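Local coordinates for luciferase-like enzymeAMP-CoA-ligase (Zophobas atratus, PDB 4W8O), which probably activates carboxylic acid substrates with ATP as an AMP-CoA-ligase of the ANL superfamily, being a luciferase-like enzyme from a nonluminescent mealworm, at residues N372-L377 with G406-Y411. Numbering follows the deposited sequence.
Sequences NQKGEL and GDIGYY
Asn372 meets the Tyr410 ring obliquely, its CA lying 4.2 Å from CD2, while the ring itself meets that of Tyr418 on strand 417-422, planes about 10° apart. CB of Tyr410 rests 3.6 Å from Gln373 O. The CA-CB bond of Tyr411 heads away from 372-377, and its OH bonds to Val369 O. The backbone of Tyr411 does the joining: Asn372 N donates to Tyr411 O at 158°, and one water accepts from both Gln373 N and Tyr411 N. The main chains pair as antiparallel strands inside the five-stranded sheet, with Gly375 and Gly409 exchanging two 2.9 Å N-H...O bonds and Leu377 N reaching Asp407 O. Glu376 and Ile408 form the non-hydrogen-bonded pair, where Glu376 CG touches Ile408 CD1 at 3.8 Å; the carboxylate continues to Arg378. From the other branch, Ile408 CG2 meets Lys374 NZ at 3.5 Å, the bend at chi3 (-98°) turning the lysine end across it. Cutting Ile408 back to an alanine removes CG2 and CD1, which would probably free the lysine end to turn and cost the glutamate chain its contact, though its carboxylate would keep Arg378. On the opposite sheet face, Leu377 CD1 presses against Gly409 CA at 3.4 Å, so tightly that a CB at Gly409 would clash with it.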
loop_
_atom_site.group_PDB
_atom_site.type_symbol
_atom_site.label_atom_id
_atom_site.label_comp_id
_atom_site.label_asym_id
_atom_site.label_seq_id
_atom_site.Cartn_x
_atom_site.Cartn_y
_atom_site.Cartn_z
ATOM N N ASN A 372 22.934 19.510 -4.216
ATOM C CA ASN A 372 24.186 18.844 -4.618
ATOM C C ASN A 372 25.156 18.606 -3.457
ATOM O O ASN A 372 26.381 18.704 -3.618
ATOM C CB ASN A 372 24.875 19.619 -5.747
ATOM C CG ASN A 372 23.996 19.753 -6.967
ATOM O OD1 ASN A 372 23.683 18.764 -7.623
ATOM N ND2 ASN A 372 23.583 20.975 -7.273
ATOM N N GLN A 373 24.590 18.307 -2.291
ATOM C CA GLN A 373 25.347 17.920 -1.109
ATOM C C GLN A 373 24.670 16.682 -0.523
ATOM O O GLN A 373 23.543 16.757 -0.013
ATOM C CB GLN A 373 25.371 19.050 -0.080
ATOM C CG GLN A 373 25.810 20.395 -0.643
ATOM C CD GLN A 373 25.842 21.501 0.403
ATOM O OE1 GLN A 373 25.268 22.581 0.210
ATOM N NE2 GLN A 373 26.513 21.238 1.521
ATOM N N LYS A 374 25.344 15.540 -0.628
ATOM C CA LYS A 374 24.772 14.283 -0.168
ATOM C C LYS A 374 24.731 14.207 1.359
ATOM O O LYS A 374 25.602 14.734 2.045
ATOM C CB LYS A 374 25.498 13.069 -0.777
ATOM C CG LYS A 374 26.932 12.857 -0.318
ATOM C CD LYS A 374 27.433 11.449 -0.612
ATOM C CE LYS A 374 27.328 10.569 0.625
ATOM N NZ LYS A 374 27.479 9.116 0.318
ATOM N N GLY A 375 23.685 13.577 1.877
ATOM C CA GLY A 375 23.503 13.388 3.314
ATOM C C GLY A 375 22.343 12.430 3.552
ATOM O O GLY A 375 21.889 11.766 2.621
ATOM N N GLU A 376 21.852 12.382 4.786
ATOM C CA GLU A 376 20.781 11.464 5.163
ATOM C C GLU A 376 19.429 12.114 4.874
ATOM O O GLU A 376 19.165 13.232 5.335
ATOM C CB GLU A 376 20.877 11.101 6.650
ATOM C CG GLU A 376 22.291 10.810 7.151
ATOM C CD GLU A 376 22.330 10.263 8.574
ATOM O OE1 GLU A 376 21.458 10.622 9.397
ATOM O OE2 GLU A 376 23.250 9.474 8.878
ATOM N N LEU A 377 18.582 11.436 4.105
ATOM C CA LEU A 377 17.217 11.933 3.875
ATOM C C LEU A 377 16.357 11.790 5.119
ATOM O O LEU A 377 16.223 10.696 5.686
ATOM C CB LEU A 377 16.529 11.221 2.709
ATOM C CG LEU A 377 16.740 11.891 1.358
ATOM C CD1 LEU A 377 18.166 11.648 0.890
ATOM C CD2 LEU A 377 15.733 11.386 0.335
ATOM N N GLY A 406 16.880 6.344 6.544
ATOM C CA GLY A 406 17.965 5.383 6.391
ATOM C C GLY A 406 18.602 5.409 5.015
ATOM O O GLY A 406 19.423 4.544 4.700
ATOM N N ASP A 407 18.245 6.399 4.197
ATOM C CA ASP A 407 18.785 6.524 2.850
ATOM C C ASP A 407 19.706 7.733 2.772
ATOM O O ASP A 407 19.490 8.732 3.458
ATOM C CB ASP A 407 17.663 6.690 1.821
ATOM C CG ASP A 407 16.750 5.484 1.742
ATOM O OD1 ASP A 407 17.266 4.355 1.591
ATOM O OD2 ASP A 407 15.514 5.668 1.823
ATOM N N ILE A 408 20.728 7.619 1.931
ATOM C CA ILE A 408 21.646 8.703 1.620
ATOM C C ILE A 408 21.270 9.226 0.243
ATOM O O ILE A 408 21.065 8.434 -0.689
ATOM C CB ILE A 408 23.107 8.210 1.606
ATOM C CG1 ILE A 408 23.535 7.750 3.003
ATOM C CG2 ILE A 408 24.052 9.279 1.089
ATOM C CD1 ILE A 408 23.334 8.773 4.103
ATOM N N GLY A 409 21.166 10.554 0.127
ATOM C CA GLY A 409 20.884 11.215 -1.151
ATOM C C GLY A 409 21.140 12.724 -1.152
ATOM O O GLY A 409 21.837 13.248 -0.283
ATOM N N TYR A 410 20.574 13.411 -2.142
ATOM C CA TYR A 410 20.717 14.858 -2.294
ATOM C C TYR A 410 19.584 15.349 -3.200
ATOM O O TYR A 410 18.901 14.531 -3.829
ATOM C CB TYR A 410 22.074 15.201 -2.936
ATOM C CG TYR A 410 22.208 14.698 -4.352
ATOM C CD1 TYR A 410 22.714 13.426 -4.613
ATOM C CD2 TYR A 410 21.802 15.479 -5.436
ATOM C CE1 TYR A 410 22.827 12.949 -5.910
ATOM C CE2 TYR A 410 21.914 15.009 -6.740
ATOM C CZ TYR A 410 22.424 13.740 -6.967
ATOM O OH TYR A 410 22.542 13.260 -8.249
ATOM N N TYR A 411 19.408 16.672 -3.283
ATOM C CA TYR A 411 18.431 17.276 -4.208
ATOM C C TYR A 411 19.056 18.331 -5.132
ATOM O O TYR A 411 20.146 18.834 -4.876
ATOM C CB TYR A 411 17.243 17.891 -3.453
ATOM C CG TYR A 411 17.610 19.025 -2.523
ATOM C CD1 TYR A 411 18.050 18.773 -1.234
ATOM C CD2 TYR A 411 17.517 20.356 -2.937
ATOM C CE1 TYR A 411 18.390 19.800 -0.377
ATOM C CE2 TYR A 411 17.856 21.396 -2.085
ATOM C CZ TYR A 411 18.295 21.109 -0.806
ATOM O OH TYR A 411 18.635 22.121 0.052
HETATM O O HOH W 1 21.406 17.979 -1.569
#